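Local structure of putative alpha-N-acetylgalactosaminidase (Bacillus halodurans C-125, 3CC1) at residues Q252-C257 against A371-H376; L130-T135 against A162-N167. The protein probably hydrolyses the bonds that link terminal alpha-N-acetylgalactosamine to glycans, as a putative alpha-N-acetylgalactosaminidase with an alpha-galactosidase-type barrel and a C-terminal beta-sandwich domain. One frame throughout, in Å; residues are numbered along the deposited sequence.

Contact 1. Residues Q252-C257 against A371-H376; sequences QMFERC and ALFNLH
Phe-254, on helix 247-262, reaches across to Phe-373 near the end of strand 368-374 and Leu-375 just past it, where the TIM-barrel part of this alpha-galactosidase-type chain packs against its C-terminal beta sandwich. The contact is apolar and buried, and the one helix residue that enters it is a phenylalanine, long and flat enough to span the gap: the nearest CA atoms, those of Phe-254 and Leu-375, are still 8.7 Å apart.

The aromatic part is a T-shaped pair. With CG of Phe-254 anti to its carbonyl carbon (chi1 -77°), the ring is carried out from the helix, and its CE2 and CZ end points at the face of Phe-373, with CE2 poised over the ring centre. The planes stand at 68° and the centroids lie 4.7 Å apart. This geometry directs the slightly positive ring hydrogens of Phe-254 at the pi cloud of Phe-373. The approach is close, with Phe-254 CE2 only 3.3 Å from Phe-373 CD2.

The aliphatic part belongs to Leu-375, whose two methyls divide the work. CD1 rests against CB and CG of Phe-254, while CD2 lies over the ring face in a CH-pi contact, 13° off the normal. A branched leucine suits this place because its fork touches the root and the face of the ring at once. Leu-307 and Thr-303 of helix 298-310 also touch Phe-254, and Val-357 of the neighbouring strand touches both Phe-373 and Leu-375.

Polar bonding shapes the turn that follows the strand. OD1 of Asn-374 accepts from the backbone N of His-376 at 3.0 Å, an Asx turn. Leu-375, between these two residues, directs its CD2 at the Phe-254 ring, 3.7 Å from the centroid.

Contact 2. Residues L130-T135 against A162-N167; sequences LGSTKT and AQSYYN. With SO4 (sulfate ion), chain D.
Ser-164 OG stands beside its own backbone N, anti to the carbonyl carbon (chi1 -69°), and Ser-132 has the other choice, OG anti to N at -180°; these torsions bring both hydroxyls to one water, while the backbones set Ser-132 CB 3.9 Å from Ser-164 CB. Apart from this carbon contact, the loop 130-135 and the helix 162-175 are joined mainly through solvent.

Two waters bridge them. One donates to Leu-130 O and to Ser-164 O, linking a loop carbonyl to a helix carbonyl; these oxygens are themselves 4.0 Å apart. The other lies 3.2 Å from Ser-132 OG, donates weakly to Ser-164 OG, and also donates to O3 of a sulfate ion. Gly-131 turns the loop between the two bridges with a positive phi of 79°, a conformation that a residue without a side chain adopts easily.

Ser-164 holds the sulfate, probably from the crystallisation liquor, by one oxygen, O4, using both its backbone N at 2.9 Å and its OG at 2.6 Å. Serine suits the place because its short side chain puts a hydroxyl next to its own N-H. Gly-161 N also binds the ion, and CB of Gln-163 approaches O1 to 3.5 Å. Gln-163 NE2 donates one turn on to Asn-167 OD1 at 3.0 Å along the helix surface, while Gln-163 OE1 accepts from Arg-204 of helix 196-208.

On the inner side of the helix Tyr-165 and Tyr-166 pack against Val-155. The N-H groups of Gly-161 and Ser-164 at the start of helix 162-175, probably with the helix dipole, hold the anion, as is characteristic of an anion-binding helix N-terminus, here on the surface of the barrel part of the chain.

Contacts 1 and 2 lie on opposite sides of the chain's centre, with their own centres 46 Å apart and their nearest atoms about 25 Å apart. Contact 1 is buried and joins the two domains, whereas contact 2 is hydrated and at the surface; the centre of contact 2 is about 29 Å from the centre of the chain, that of contact 1 about 19 Å. Sulfate binds directly in contact 2, while a bound di(hydroxyethyl)ether lies about 11 Å from the Leu-375 side chain in contact 1. The pocket that holds hexaoxaicosane-diol includes Tyr-369 of strand 368-374, the strand that carries Phe-373 of contact 1. None of these molecules by itself marks a substrate site.

Contact 1. Residues Q252-C257 against A371-H376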
ATOM      1  N   GLN A 252       5.478   4.238  11.222  1.00 21.79           N
ATOM      2  CA  GLN A 252       4.106   3.824  10.885  1.00 22.35           C
ATOM      3  C   GLN A 252       3.047   4.691  11.513  1.00 21.81           C
ATOM      4  O   GLN A 252       1.969   4.873  10.940  1.00 21.09           O
ATOM      5  CB  GLN A 252       3.845   2.368  11.237  1.00 22.37           C
ATOM      6  CG  GLN A 252       4.686   1.362  10.470  1.00 25.78           C
ATOM      7  CD  GLN A 252       4.463  -0.032  11.011  1.00 28.72           C
ATOM      8  OE1 GLN A 252       3.452  -0.649  10.714  1.00 35.51           O
ATOM      9  NE2 GLN A 252       5.391  -0.525  11.815  1.00 25.42           N
HETATM   10  N   MSE A 253       3.365   5.271  12.670  1.00 23.38           N
HETATM   11  CA  MSE A 253       2.412   6.145  13.388  1.00 22.76           C
HETATM   12  C   MSE A 253       1.996   7.322  12.522  1.00 22.80           C
HETATM   13  O   MSE A 253       0.864   7.774  12.610  1.00 23.42           O
HETATM   14  CB  MSE A 253       2.946   6.584  14.771  1.00 22.12           C
HETATM   15  CG  MSE A 253       1.830   7.038  15.764  1.00 24.98           C
HETATM   16 SE   MSE A 253       0.512   5.663  16.107  0.75 24.31          SE
HETATM   17  CE  MSE A 253       1.688   4.291  16.555  1.00 22.14           C
ATOM     18  N   PHE A 254       2.903   7.810  11.673  1.00 22.71           N
ATOM     19  CA  PHE A 254       2.606   8.961  10.823  1.00 22.50           C
ATOM     20  C   PHE A 254       1.463   8.655   9.896  1.00 22.97           C
ATOM     21  O   PHE A 254       0.498   9.422   9.829  1.00 22.61           O
ATOM     22  CB  PHE A 254       3.853   9.512  10.087  1.00 22.34           C
ATOM     23  CG  PHE A 254       4.736  10.333  10.972  1.00 21.26           C
ATOM     24  CD1 PHE A 254       5.666   9.722  11.808  1.00 23.03           C
ATOM     25  CD2 PHE A 254       4.617  11.715  11.015  1.00 20.08           C
ATOM     26  CE1 PHE A 254       6.448  10.476  12.659  1.00 19.88           C
ATOM     27  CE2 PHE A 254       5.383  12.473  11.839  1.00 21.40           C
ATOM     28  CZ  PHE A 254       6.322  11.872  12.665  1.00 23.26           C
ATOM     29  N   GLU A 255       1.516   7.502   9.232  1.00 22.47           N
ATOM     30  CA  GLU A 255       0.411   7.088   8.356  1.00 23.97           C
ATOM     31  C   GLU A 255      -0.874   6.786   9.142  1.00 24.58           C
ATOM     32  O   GLU A 255      -1.976   7.139   8.698  1.00 24.41           O
ATOM     33  CB  GLU A 255       0.775   5.865   7.520  1.00 23.70           C
ATOM     34  CG  GLU A 255      -0.258   5.541   6.430  1.00 28.24           C
ATOM     35  N   ARG A 256      -0.725   6.153  10.310  1.00 23.84           N
ATOM     36  CA  ARG A 256      -1.883   5.788  11.134  1.00 24.17           C
ATOM     37  C   ARG A 256      -2.599   7.045  11.624  1.00 23.47           C
ATOM     38  O   ARG A 256      -3.823   7.111  11.617  1.00 22.12           O
ATOM     39  CB  ARG A 256      -1.497   4.871  12.299  1.00 25.07           C
ATOM     40  CG  ARG A 256      -0.907   3.488  11.947  1.00 27.35           C
ATOM     41  CD  ARG A 256      -1.638   2.825  10.760  1.00 33.77           C
ATOM     42  NE  ARG A 256      -3.065   2.661  11.027  1.00 39.58           N
ATOM     43  CZ  ARG A 256      -4.024   2.468  10.111  1.00 43.33           C
ATOM     44  NH1 ARG A 256      -3.734   2.414   8.808  1.00 43.72           N
ATOM     45  NH2 ARG A 256      -5.292   2.318  10.515  1.00 43.75           N
ATOM     46  N   CYS A 257      -1.829   8.067  11.972  1.00 23.60           N
ATOM     47  CA  CYS A 257      -2.393   9.380  12.291  1.00 24.68           C
ATOM     48  C   CYS A 257      -3.149  10.046  11.151  1.00 24.53           C
ATOM     49  O   CYS A 257      -4.260  10.592  11.345  1.00 23.89           O
ATOM     50  CB  CYS A 257      -1.337  10.344  12.781  1.00 24.54           C
ATOM     51  SG  CYS A 257      -0.824   9.993  14.446  1.00 29.35           S
ATOM     52  N   ALA A 371       4.710  21.706  11.634  1.00 21.13           N
ATOM     53  CA  ALA A 371       5.637  20.619  11.878  1.00 21.74           C
ATOM     54  C   ALA A 371       6.023  19.988  10.526  1.00 21.32           C
ATOM     55  O   ALA A 371       5.156  19.511   9.767  1.00 21.92           O
ATOM     56  CB  ALA A 371       5.005  19.569  12.838  1.00 20.41           C
ATOM     57  N   LEU A 372       7.320  19.977  10.269  1.00 21.54           N
ATOM     58  CA  LEU A 372       7.903  19.388   9.072  1.00 22.10           C
ATOM     59  C   LEU A 372       8.745  18.158   9.418  1.00 22.16           C
ATOM     60  O   LEU A 372       9.554  18.207  10.321  1.00 23.01           O
ATOM     61  CB  LEU A 372       8.773  20.428   8.322  1.00 22.60           C
ATOM     62  CG  LEU A 372       8.079  21.721   7.877  1.00 23.86           C
ATOM     63  CD1 LEU A 372       9.104  22.807   7.411  1.00 21.15           C
ATOM     64  CD2 LEU A 372       6.990  21.420   6.813  1.00 17.21           C
ATOM     65  N   PHE A 373       8.554  17.051   8.687  1.00 21.51           N
ATOM     66  CA  PHE A 373       9.138  15.790   9.072  1.00 20.79           C
ATOM     67  C   PHE A 373       9.830  15.105   7.899  1.00 20.82           C
ATOM     68  O   PHE A 373       9.216  14.903   6.855  1.00 20.44           O
ATOM     69  CB  PHE A 373       8.036  14.809   9.561  1.00 20.77           C
ATOM     70  CG  PHE A 373       7.236  15.278  10.742  1.00 18.79           C
ATOM     71  CD1 PHE A 373       6.060  15.979  10.553  1.00 20.57           C
ATOM     72  CD2 PHE A 373       7.608  14.955  12.031  1.00 18.01           C
ATOM     73  CE1 PHE A 373       5.280  16.353  11.627  1.00 21.10           C
ATOM     74  CE2 PHE A 373       6.829  15.351  13.122  1.00 18.91           C
ATOM     75  CZ  PHE A 373       5.660  16.038  12.904  1.00 21.31           C
ATOM     76  N   ASN A 374      11.102  14.753   8.067  1.00 21.10           N
ATOM     77  CA  ASN A 374      11.749  13.878   7.129  1.00 21.44           C
ATOM     78  C   ASN A 374      11.705  12.444   7.661  1.00 22.47           C
ATOM     79  O   ASN A 374      12.507  12.063   8.488  1.00 22.33           O
ATOM     80  CB  ASN A 374      13.185  14.303   6.856  1.00 22.39           C
ATOM     81  CG  ASN A 374      13.875  13.348   5.928  1.00 21.24           C
ATOM     82  OD1 ASN A 374      13.209  12.561   5.264  1.00 21.65           O
ATOM     83  ND2 ASN A 374      15.209  13.396   5.877  1.00 19.58           N
ATOM     84  N   LEU A 375      10.788  11.638   7.127  1.00 24.01           N
ATOM     85  CA  LEU A 375      10.602  10.230   7.558  1.00 24.36           C
ATOM     86  C   LEU A 375      11.518   9.265   6.794  1.00 25.70           C
ATOM     87  O   LEU A 375      11.498   8.068   7.007  1.00 25.06           O
ATOM     88  CB  LEU A 375       9.152   9.796   7.361  1.00 23.87           C
ATOM     89  CG  LEU A 375       8.095  10.599   8.102  1.00 24.13           C
ATOM     90  CD1 LEU A 375       6.767   9.878   7.898  1.00 23.11           C
ATOM     91  CD2 LEU A 375       8.496  10.758   9.583  1.00 21.19           C
ATOM     92  N   HIS A 376      12.315   9.816   5.908  1.00 26.86           N
ATOM     93  CA  HIS A 376      13.150   9.026   5.020  1.00 27.74           C
ATOM     94  C   HIS A 376      14.459   8.670   5.681  1.00 27.66           C
ATOM     95  O   HIS A 376      14.832   9.263   6.691  1.00 26.01           O
ATOM     96  CB  HIS A 376      13.443   9.805   3.727  1.00 28.47           C
ATOM     97  CG  HIS A 376      13.591   8.918   2.540  1.00 33.29           C
ATOM     98  ND1 HIS A 376      12.650   7.954   2.222  1.00 35.88           N
ATOM     99  CD2 HIS A 376      14.573   8.819   1.610  1.00 36.49           C
ATOM    100  CE1 HIS A 376      13.049   7.305   1.141  1.00 38.28           C
ATOM    101  NE2 HIS A 376      14.207   7.813   0.749  1.00 38.77           N
TER

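Contact 2. Residues L130-T135 against A162-N167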
ATOM      1  N   LEU A 130     -22.415  -6.993  43.820  1.00 26.21           N
ATOM      2  CA  LEU A 130     -22.816  -6.036  44.846  1.00 27.72           C
ATOM      3  C   LEU A 130     -23.946  -5.144  44.348  1.00 29.41           C
ATOM      4  O   LEU A 130     -23.879  -4.587  43.268  1.00 30.95           O
ATOM      5  CB  LEU A 130     -21.609  -5.192  45.255  1.00 27.36           C
ATOM      6  CG  LEU A 130     -21.712  -4.271  46.449  1.00 28.05           C
ATOM      7  CD1 LEU A 130     -22.068  -5.057  47.751  1.00 25.55           C
ATOM      8  CD2 LEU A 130     -20.388  -3.524  46.568  1.00 28.58           C
ATOM      9  N   GLY A 131     -25.008  -5.033  45.127  1.00 31.81           N
ATOM     10  CA  GLY A 131     -26.124  -4.167  44.742  1.00 32.52           C
ATOM     11  C   GLY A 131     -27.021  -4.811  43.716  1.00 33.32           C
ATOM     12  O   GLY A 131     -27.836  -4.149  43.028  1.00 35.29           O
ATOM     13  N   SER A 132     -26.893  -6.114  43.596  1.00 32.30           N
ATOM     14  CA  SER A 132     -27.688  -6.830  42.629  1.00 31.64           C
ATOM     15  C   SER A 132     -28.335  -8.001  43.322  1.00 30.44           C
ATOM     16  O   SER A 132     -28.156  -8.195  44.501  1.00 30.88           O
ATOM     17  CB  SER A 132     -26.782  -7.338  41.502  1.00 31.68           C
ATOM     18  OG  SER A 132     -27.517  -8.034  40.539  1.00 31.58           O
ATOM     19  N   THR A 133     -29.035  -8.812  42.561  1.00 29.07           N
ATOM     20  CA  THR A 133     -29.503 -10.074  43.056  1.00 28.65           C
ATOM     21  C   THR A 133     -28.840 -11.208  42.282  1.00 27.56           C
ATOM     22  O   THR A 133     -29.293 -12.343  42.289  1.00 27.92           O
ATOM     23  CB  THR A 133     -31.041 -10.156  42.936  1.00 28.78           C
ATOM     24  OG1 THR A 133     -31.418 -10.148  41.551  1.00 30.67           O
ATOM     25  CG2 THR A 133     -31.693  -8.952  43.662  1.00 29.66           C
ATOM     26  N   LYS A 134     -27.743 -10.907  41.614  1.00 26.66           N
ATOM     27  CA  LYS A 134     -27.159 -11.887  40.709  1.00 25.91           C
ATOM     28  C   LYS A 134     -25.727 -12.193  41.088  1.00 24.87           C
ATOM     29  O   LYS A 134     -25.145 -11.531  41.912  1.00 24.27           O
ATOM     30  CB  LYS A 134     -27.229 -11.351  39.261  1.00 26.03           C
ATOM     31  CG  LYS A 134     -28.659 -10.967  38.834  1.00 28.49           C
ATOM     32  CD  LYS A 134     -29.535 -12.187  38.684  1.00 29.73           C
ATOM     33  CE  LYS A 134     -30.939 -11.806  38.267  1.00 33.30           C
ATOM     34  NZ  LYS A 134     -31.799 -13.013  38.231  1.00 34.19           N
ATOM     35  N   THR A 135     -25.174 -13.205  40.444  1.00 24.84           N
ATOM     36  CA  THR A 135     -23.793 -13.593  40.623  1.00 24.68           C
ATOM     37  C   THR A 135     -22.997 -13.494  39.332  1.00 24.34           C
ATOM     38  O   THR A 135     -23.550 -13.335  38.251  1.00 23.45           O
ATOM     39  CB  THR A 135     -23.683 -15.043  41.037  1.00 25.33           C
ATOM     40  OG1 THR A 135     -24.189 -15.876  39.972  1.00 26.41           O
ATOM     41  CG2 THR A 135     -24.453 -15.312  42.320  1.00 26.85           C
ATOM     42  N   ALA A 162     -25.567  -6.850  35.163  1.00 25.07           N
ATOM     43  CA  ALA A 162     -24.339  -6.465  34.467  1.00 24.11           C
ATOM     44  C   ALA A 162     -23.952  -5.012  34.788  1.00 24.30           C
ATOM     45  O   ALA A 162     -22.766  -4.698  35.073  1.00 23.00           O
ATOM     46  CB  ALA A 162     -24.500  -6.668  32.940  1.00 23.95           C
ATOM     47  N   GLN A 163     -24.938  -4.118  34.720  1.00 23.60           N
ATOM     48  CA  GLN A 163     -24.708  -2.706  34.989  1.00 23.34           C
ATOM     49  C   GLN A 163     -24.299  -2.550  36.453  1.00 23.36           C
ATOM     50  O   GLN A 163     -23.447  -1.732  36.798  1.00 23.23           O
ATOM     51  CB  GLN A 163     -25.969  -1.870  34.706  1.00 24.50           C
ATOM     52  CG  GLN A 163     -25.739  -0.386  34.949  1.00 25.03           C
ATOM     53  CD  GLN A 163     -24.734   0.192  33.991  1.00 25.62           C
ATOM     54  OE1 GLN A 163     -24.968   0.204  32.776  1.00 27.44           O
ATOM     55  NE2 GLN A 163     -23.615   0.686  34.515  1.00 26.02           N
ATOM     56  N   SER A 164     -24.896  -3.370  37.310  1.00 23.36           N
ATOM     57  CA  SER A 164     -24.607  -3.320  38.751  1.00 23.36           C
ATOM     58  C   SER A 164     -23.153  -3.648  39.026  1.00 22.54           C
ATOM     59  O   SER A 164     -22.496  -3.009  39.863  1.00 22.28           O
ATOM     60  CB  SER A 164     -25.496  -4.278  39.545  1.00 23.96           C
ATOM     61  OG  SER A 164     -26.838  -3.839  39.536  1.00 25.73           O
ATOM     62  N   TYR A 165     -22.649  -4.647  38.318  1.00 21.87           N
ATOM     63  CA  TYR A 165     -21.231  -4.995  38.425  1.00 21.28           C
ATOM     64  C   TYR A 165     -20.328  -3.826  38.097  1.00 21.45           C
ATOM     65  O   TYR A 165     -19.444  -3.474  38.875  1.00 20.52           O
ATOM     66  CB  TYR A 165     -20.872  -6.199  37.553  1.00 21.76           C
ATOM     67  CG  TYR A 165     -19.443  -6.554  37.747  1.00 19.77           C
ATOM     68  CD1 TYR A 165     -19.002  -7.050  38.965  1.00 20.90           C
ATOM     69  CD2 TYR A 165     -18.501  -6.281  36.782  1.00 20.15           C
ATOM     70  CE1 TYR A 165     -17.647  -7.309  39.201  1.00 21.40           C
ATOM     71  CE2 TYR A 165     -17.152  -6.566  36.994  1.00 19.40           C
ATOM     72  CZ  TYR A 165     -16.716  -7.057  38.199  1.00 22.36           C
ATOM     73  OH  TYR A 165     -15.352  -7.349  38.391  1.00 24.92           O
ATOM     74  N   TYR A 166     -20.563  -3.198  36.952  1.00 21.62           N
ATOM     75  CA  TYR A 166     -19.734  -2.060  36.555  1.00 22.65           C
ATOM     76  C   TYR A 166     -19.908  -0.894  37.523  1.00 21.93           C
ATOM     77  O   TYR A 166     -18.960  -0.220  37.873  1.00 22.48           O
ATOM     78  CB  TYR A 166     -19.975  -1.688  35.067  1.00 22.43           C
ATOM     79  CG  TYR A 166     -19.135  -2.533  34.110  1.00 22.02           C
ATOM     80  CD1 TYR A 166     -17.770  -2.567  34.228  1.00 23.58           C
ATOM     81  CD2 TYR A 166     -19.712  -3.304  33.110  1.00 23.34           C
ATOM     82  CE1 TYR A 166     -16.991  -3.301  33.367  1.00 25.53           C
ATOM     83  CE2 TYR A 166     -18.932  -4.057  32.234  1.00 22.56           C
ATOM     84  CZ  TYR A 166     -17.581  -4.053  32.361  1.00 25.61           C
ATOM     85  OH  TYR A 166     -16.794  -4.792  31.482  1.00 23.84           O
ATOM     86  N   ASN A 167     -21.128  -0.677  37.989  1.00 23.23           N
ATOM     87  CA  ASN A 167     -21.392   0.363  38.979  1.00 22.50           C
ATOM     88  C   ASN A 167     -20.525   0.152  40.200  1.00 22.48           C
ATOM     89  O   ASN A 167     -19.917   1.097  40.716  1.00 22.38           O
ATOM     90  CB  ASN A 167     -22.865   0.345  39.422  1.00 23.15           C
ATOM     91  CG  ASN A 167     -23.794   0.937  38.385  1.00 23.21           C
ATOM     92  OD1 ASN A 167     -23.340   1.509  37.377  1.00 23.61           O
ATOM     93  ND2 ASN A 167     -25.094   0.791  38.610  1.00 22.75           N
TER
HETATM   94  S   SO4 D 434     -28.961  -3.984  36.636  1.00 39.38           S
HETATM   95  O1  SO4 D 434     -29.074  -2.582  36.246  1.00 37.90           O
HETATM   96  O2  SO4 D 434     -29.297  -4.923  35.575  1.00 37.95           O
HETATM   97  O3  SO4 D 434     -29.872  -4.254  37.726  1.00 42.25           O
HETATM   98  O4  SO4 D 434     -27.614  -4.289  37.130  1.00 40.22           O
HETATM   99  O   HOH W   1     -23.558  -2.021  42.367  1.00 32.60           O
HETATM  100  O   HOH W   2     -29.550  -5.801  39.621  1.00 40.43           O